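Local coordinates for ferric uptake regulation protein (Helicobacter pylori, PDB 2XIG) that probably acts as a global transcriptional repressor, using ferrous iron as cofactor to bind the operators of its target genes, and also binds zinc, at residues 98-103 with 109-114; 26-31 with 61-66. The protein carries 2 engineered substitutions. All coordinates share one frame; numbering follows the deposited sequence.

How the contacts relate
From the N terminus the chain runs through helix 7-20 into helix 27-38, whose first turn belongs to contact 2. The rest of that helix and helix 45-52 follow before helix 61-73 returns to close a loop of 29 residues, joining two helices of the DNA-binding part. Strands 77-82 and 86-91 come next, and then contact 1 opens and closes within a short hairpin of the dimerization part, five residues separating 98-103 from 109-114. The contacts therefore stand in series, neither nesting nor crossing, and lie on opposite sides of the chain's centre. The centres of contact 1 and contact 2 are about 28 Å apart.

Contact 1 (98-103 with 109-114); sequences DHIICL and IEFADP. With ZN (zinc ion), chain L; ZN (zinc ion), chain N; ZN (zinc ion), chain M.
Asp98 CB lies over one face of the Phe111 ring in a CH-pi contact, 3.9 Å from the ring centroid. With chi1 at 72°, Phe111 CG lies between the backbone N and carbonyl carbon, swinging the ring across the neighbouring strand. Ile100 crosses the phenylalanine at about a right angle, its CD1 meeting Phe111 CD1 at 3.6 Å, and its CB faces Ile109 CB at 3.9 Å. This is an antiparallel beta hairpin of the dimerization domain: Asp98-Phe111 and Ile100-Ile109 are hydrogen-bonded pairs, His99-Glu110 a non-hydrogen-bonded one. Tyr127 of the second subunit packs on Ile100, Ile109 and Phe111. Above the same face of the ring, both oxygens of the Asp98 carboxylate hold a zinc ion (OD2 2.1 Å, OD1 2.5 Å); His96, Glu117 and His134 complete what is by similarity an iron site. OD2 also accepts from a water bound to Asp113 N. On the other sheet face, His99 NE2 binds a second zinc ion at 2.1 Å with His42, Glu90 and His97. Glu110, by similarity a zinc ligand, does not bind here: its OE2 stays 3.9 Å from that zinc ion, salt-bridged to Lys94. Farther along, Cys102 SG binds a third zinc ion with Cys105, Cys142 and Cys145.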
loop_
_atom_site.group_PDB
_atom_site.type_symbol
_atom_site.label_atom_id
_atom_site.label_comp_id
_atom_site.label_asym_id
_atom_site.label_seq_id
_atom_site.Cartn_x
_atom_site.Cartn_y
_atom_site.Cartn_z
ATOM N N ASP C 98 -15.271 16.423 10.606
ATOM C CA ASP C 98 -14.712 15.390 9.754
ATOM C C ASP C 98 -13.261 15.734 9.501
ATOM O O ASP C 98 -12.765 16.714 10.052
ATOM C CB ASP C 98 -15.519 15.352 8.486
ATOM C CG ASP C 98 -16.994 15.164 8.775
ATOM O OD1 ASP C 98 -17.350 14.077 9.254
ATOM O OD2 ASP C 98 -17.783 16.105 8.545
ATOM N N HIS C 99 -12.568 14.941 8.684
ATOM C CA HIS C 99 -11.121 15.090 8.628
ATOM C C HIS C 99 -10.531 15.133 7.238
ATOM O O HIS C 99 -10.903 14.353 6.365
ATOM C CB HIS C 99 -10.444 13.961 9.392
ATOM C CG HIS C 99 -10.789 13.932 10.843
ATOM N ND1 HIS C 99 -11.826 13.172 11.342
ATOM C CD2 HIS C 99 -10.248 14.577 11.904
ATOM C CE1 HIS C 99 -11.897 13.336 12.649
ATOM N NE2 HIS C 99 -10.950 14.181 13.014
ATOM N N ILE C 100 -9.586 16.050 7.072
ATOM C CA ILE C 100 -8.717 16.095 5.908
ATOM C C ILE C 100 -7.342 15.598 6.366
ATOM O O ILE C 100 -6.860 15.988 7.419
ATOM C CB ILE C 100 -8.621 17.545 5.389
ATOM C CG1 ILE C 100 -9.932 17.937 4.706
ATOM C CG2 ILE C 100 -7.451 17.719 4.433
ATOM C CD1 ILE C 100 -10.184 19.436 4.649
ATOM N N ILE C 101 -6.719 14.726 5.584
ATOM C CA ILE C 101 -5.425 14.152 5.960
ATOM C C ILE C 101 -4.470 14.255 4.783
ATOM O O ILE C 101 -4.794 13.815 3.686
ATOM C CB ILE C 101 -5.550 12.657 6.355
ATOM C CG1 ILE C 101 -6.606 12.459 7.450
ATOM C CG2 ILE C 101 -4.193 12.086 6.779
ATOM C CD1 ILE C 101 -7.949 12.031 6.910
ATOM N N CYS C 102 -3.298 14.843 5.008
ATOM C CA CYS C 102 -2.314 14.991 3.952
ATOM C C CYS C 102 -1.545 13.688 3.756
ATOM O O CYS C 102 -0.964 13.160 4.697
ATOM C CB CYS C 102 -1.331 16.120 4.264
ATOM S SG CYS C 102 -0.092 16.281 2.965
ATOM N N LEU C 103 -1.551 13.181 2.531
ATOM C CA LEU C 103 -0.880 11.923 2.217
ATOM C C LEU C 103 0.637 12.013 2.294
ATOM O O LEU C 103 1.319 10.989 2.351
ATOM C CB LEU C 103 -1.270 11.455 0.820
ATOM C CG LEU C 103 -2.715 10.994 0.699
ATOM C CD1 LEU C 103 -3.169 11.093 -0.736
ATOM C CD2 LEU C 103 -2.870 9.573 1.238
ATOM N N ILE C 109 -6.396 18.034 9.219
ATOM C CA ILE C 109 -7.142 19.279 9.273
ATOM C C ILE C 109 -8.603 18.941 9.566
ATOM O O ILE C 109 -9.187 18.088 8.905
ATOM C CB ILE C 109 -7.035 20.054 7.944
ATOM C CG1 ILE C 109 -5.598 20.535 7.720
ATOM C CG2 ILE C 109 -7.997 21.234 7.917
ATOM C CD1 ILE C 109 -5.359 21.108 6.339
ATOM N N GLU C 110 -9.180 19.590 10.574
ATOM C CA GLU C 110 -10.576 19.347 10.932
ATOM C C GLU C 110 -11.491 20.261 10.127
ATOM O O GLU C 110 -11.127 21.390 9.827
ATOM C CB GLU C 110 -10.794 19.631 12.420
ATOM C CG GLU C 110 -9.892 18.853 13.366
ATOM C CD GLU C 110 -10.087 19.274 14.822
ATOM O OE1 GLU C 110 -10.915 20.172 15.077
ATOM O OE2 GLU C 110 -9.417 18.712 15.708
ATOM N N PHE C 111 -12.684 19.786 9.786
ATOM C CA PHE C 111 -13.656 20.665 9.148
ATOM C C PHE C 111 -15.073 20.274 9.507
ATOM O O PHE C 111 -15.361 19.113 9.769
ATOM C CB PHE C 111 -13.478 20.709 7.617
ATOM C CG PHE C 111 -13.915 19.453 6.902
ATOM C CD1 PHE C 111 -13.019 18.417 6.685
ATOM C CD2 PHE C 111 -15.215 19.315 6.439
ATOM C CE1 PHE C 111 -13.406 17.265 6.026
ATOM C CE2 PHE C 111 -15.613 18.169 5.777
ATOM C CZ PHE C 111 -14.700 17.137 5.568
ATOM N N ALA C 112 -15.952 21.267 9.512
ATOM C CA ALA C 112 -17.369 21.042 9.720
ATOM C C ALA C 112 -18.075 21.913 8.707
ATOM O O ALA C 112 -18.060 23.133 8.821
ATOM C CB ALA C 112 -17.773 21.435 11.134
ATOM N N ASP C 113 -18.668 21.286 7.701
ATOM C CA ASP C 113 -19.293 22.028 6.624
ATOM C C ASP C 113 -20.802 21.794 6.647
ATOM O O ASP C 113 -21.282 20.753 6.197
ATOM C CB ASP C 113 -18.705 21.614 5.272
ATOM C CG ASP C 113 -19.182 22.499 4.147
ATOM O OD1 ASP C 113 -18.747 23.667 4.095
ATOM O OD2 ASP C 113 -19.998 22.039 3.324
ATOM N N PRO C 114 -21.557 22.767 7.176
ATOM C CA PRO C 114 -23.013 22.630 7.244
ATOM C C PRO C 114 -23.634 22.163 5.928
ATOM O O PRO C 114 -24.488 21.277 5.954
ATOM C CB PRO C 114 -23.481 24.052 7.573
ATOM C CG PRO C 114 -22.342 24.648 8.334
ATOM C CD PRO C 114 -21.091 24.056 7.715
HETATM ZN ZN ZN L . -10.668 15.111 14.881
HETATM ZN ZN ZN N . -19.591 15.251 9.304
HETATM ZN ZN ZN M . 1.337 17.919 3.924
HETATM O O HOH W 1 -18.559 18.484 7.366
#

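Contact 2 (26-31 with 61-66); sequences SKQREE and ISSVYR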
loop_
_atom_site.group_PDB
_atom_site.type_symbol
_atom_site.label_atom_id
_atom_site.label_comp_id
_atom_site.label_asym_id
_atom_site.label_seq_id
_atom_site.Cartn_x
_atom_site.Cartn_y
_atom_site.Cartn_z
ATOM N N SER C 26 -6.218 5.657 38.519
ATOM C CA SER C 26 -4.789 5.851 38.339
ATOM C C SER C 26 -4.543 7.250 37.816
ATOM O O SER C 26 -5.289 7.750 36.970
ATOM C CB SER C 26 -4.197 4.813 37.380
ATOM O OG SER C 26 -4.390 5.180 36.025
ATOM N N LYS C 27 -3.503 7.890 38.334
ATOM C CA LYS C 27 -3.114 9.200 37.839
ATOM C C LYS C 27 -2.705 9.119 36.364
ATOM O O LYS C 27 -2.963 10.036 35.591
ATOM C CB LYS C 27 -1.993 9.794 38.698
ATOM C CG LYS C 27 -2.469 10.332 40.053
ATOM N N GLN C 28 -2.083 8.012 35.963
ATOM C CA GLN C 28 -1.669 7.865 34.562
ATOM C C GLN C 28 -2.846 7.926 33.591
ATOM O O GLN C 28 -2.772 8.570 32.542
ATOM C CB GLN C 28 -0.884 6.566 34.343
ATOM C CG GLN C 28 -0.530 6.325 32.887
ATOM C CD GLN C 28 0.325 5.088 32.690
ATOM O OE1 GLN C 28 0.454 4.577 31.576
ATOM N NE2 GLN C 28 0.915 4.603 33.773
ATOM N N ARG C 29 -3.932 7.247 33.933
ATOM C CA ARG C 29 -5.112 7.271 33.080
ATOM C C ARG C 29 -5.686 8.692 32.977
ATOM O O ARG C 29 -6.109 9.123 31.906
ATOM C CB ARG C 29 -6.165 6.293 33.601
ATOM C CG ARG C 29 -7.443 6.279 32.793
ATOM C CD ARG C 29 -8.501 5.390 33.427
ATOM N NE ARG C 29 -8.103 3.989 33.527
ATOM C CZ ARG C 29 -7.864 3.349 34.671
ATOM N NH1 ARG C 29 -7.969 3.981 35.835
ATOM N NH2 ARG C 29 -7.519 2.070 34.652
ATOM N N GLU C 30 -5.693 9.411 34.097
ATOM C CA GLU C 30 -6.111 10.807 34.109
ATOM C C GLU C 30 -5.137 11.658 33.286
ATOM O O GLU C 30 -5.539 12.605 32.623
ATOM C CB GLU C 30 -6.207 11.344 35.551
ATOM C CG GLU C 30 -7.216 10.605 36.430
ATOM C CD GLU C 30 -7.303 11.158 37.852
ATOM O OE1 GLU C 30 -8.305 10.857 38.537
ATOM O OE2 GLU C 30 -6.380 11.887 38.286
ATOM N N GLU C 31 -3.856 11.312 33.327
ATOM C CA GLU C 31 -2.860 12.061 32.565
ATOM C C GLU C 31 -3.064 11.912 31.050
ATOM O O GLU C 31 -2.899 12.875 30.303
ATOM C CB GLU C 31 -1.440 11.652 32.965
ATOM C CG GLU C 31 -0.372 12.651 32.529
ATOM C CD GLU C 31 -0.671 14.066 33.006
ATOM O OE1 GLU C 31 -1.249 14.213 34.103
ATOM O OE2 GLU C 31 -0.328 15.030 32.288
ATOM N N ILE C 61 4.638 1.680 26.847
ATOM C CA ILE C 61 3.652 2.027 25.827
ATOM C C ILE C 61 2.487 1.039 25.842
ATOM O O ILE C 61 1.358 1.400 25.489
ATOM C CB ILE C 61 4.280 2.170 24.407
ATOM C CG1 ILE C 61 3.286 2.820 23.436
ATOM C CG2 ILE C 61 4.777 0.824 23.871
ATOM C CD1 ILE C 61 3.939 3.377 22.167
ATOM N N SER C 62 2.742 -0.195 26.278
ATOM C CA SER C 62 1.644 -1.158 26.449
ATOM C C SER C 62 0.594 -0.655 27.435
ATOM O O SER C 62 -0.602 -0.903 27.261
ATOM C CB SER C 62 2.161 -2.527 26.901
ATOM O OG SER C 62 2.854 -2.429 28.128
ATOM N N SER C 63 1.031 0.055 28.469
ATOM C CA SER C 63 0.073 0.568 29.450
ATOM C C SER C 63 -0.773 1.679 28.834
ATOM O O SER C 63 -1.973 1.787 29.109
ATOM C CB SER C 63 0.761 1.007 30.753
ATOM O OG SER C 63 1.471 2.224 30.599
ATOM N N VAL C 64 -0.155 2.483 27.969
ATOM C CA VAL C 64 -0.877 3.555 27.288
ATOM C C VAL C 64 -1.925 3.016 26.317
ATOM O O VAL C 64 -3.051 3.520 26.276
ATOM C CB VAL C 64 0.076 4.553 26.606
ATOM C CG1 VAL C 64 -0.716 5.531 25.743
ATOM C CG2 VAL C 64 0.885 5.298 27.670
ATOM N N TYR C 65 -1.573 1.978 25.564
ATOM C CA TYR C 65 -2.536 1.336 24.674
ATOM C C TYR C 65 -3.743 0.827 25.443
ATOM O O TYR C 65 -4.880 1.060 25.036
ATOM C CB TYR C 65 -1.905 0.179 23.880
ATOM C CG TYR C 65 -1.374 0.606 22.531
ATOM C CD1 TYR C 65 -2.134 0.449 21.381
ATOM C CD2 TYR C 65 -0.123 1.200 22.415
ATOM C CE1 TYR C 65 -1.650 0.856 20.141
ATOM C CE2 TYR C 65 0.361 1.611 21.194
ATOM C CZ TYR C 65 -0.399 1.435 20.063
ATOM O OH TYR C 65 0.100 1.841 18.850
ATOM N N ARG C 66 -3.490 0.121 26.542
ATOM C CA ARG C 66 -4.568 -0.401 27.372
ATOM C C ARG C 66 -5.508 0.721 27.837
ATOM O O ARG C 66 -6.728 0.599 27.751
ATOM C CB ARG C 66 -3.996 -1.144 28.578
ATOM C CG ARG C 66 -5.046 -1.704 29.513
ATOM C CD ARG C 66 -4.403 -2.464 30.679
ATOM N NE ARG C 66 -3.336 -3.325 30.183
ATOM C CZ ARG C 66 -2.053 -3.207 30.512
ATOM N NH1 ARG C 66 -1.661 -2.287 31.381
ATOM N NH2 ARG C 66 -1.166 -4.032 29.983
#
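Ser63 OG has two acceptors within reach, the side-chain oxygen OE1 of Gln28 at 2.7 Å and the backbone oxygen of Ser60; its single proton cannot serve both fully at once. The short Ser63-Gln28 approach spans two helices of the winged-helix DNA-binding domain, helix 27-38 and helix 61-73, the latter probably the recognition helix as in other Fur proteins. Gln28 reaches across with an extended chain: CG is anti to the backbone N (chi1 176°), CD continues straight on, and the end of the amide carries OE1 to the serine. From the opposite helix the hydroxyl needs only a short side chain, its chi1 of 74° leaving it near its own backbone. Val64 CG2 touches the same amide oxygen, Gln28 OE1, at 4.0 Å, so an apolar methyl flanks this polar pair. With just 80 Å² buried between the segments, the pairing is light; the side chain of Ile67, one turn beyond Ser63, also touches Gln28 and Arg29. Arg29 also packs on Leu14 and Ile18 of helix 7-20. At the start of helix 27-38, Ser26 is the N-cap: its OG accepts from Arg29 N at 3.0 Å, with an angle of 157° at the hydrogen.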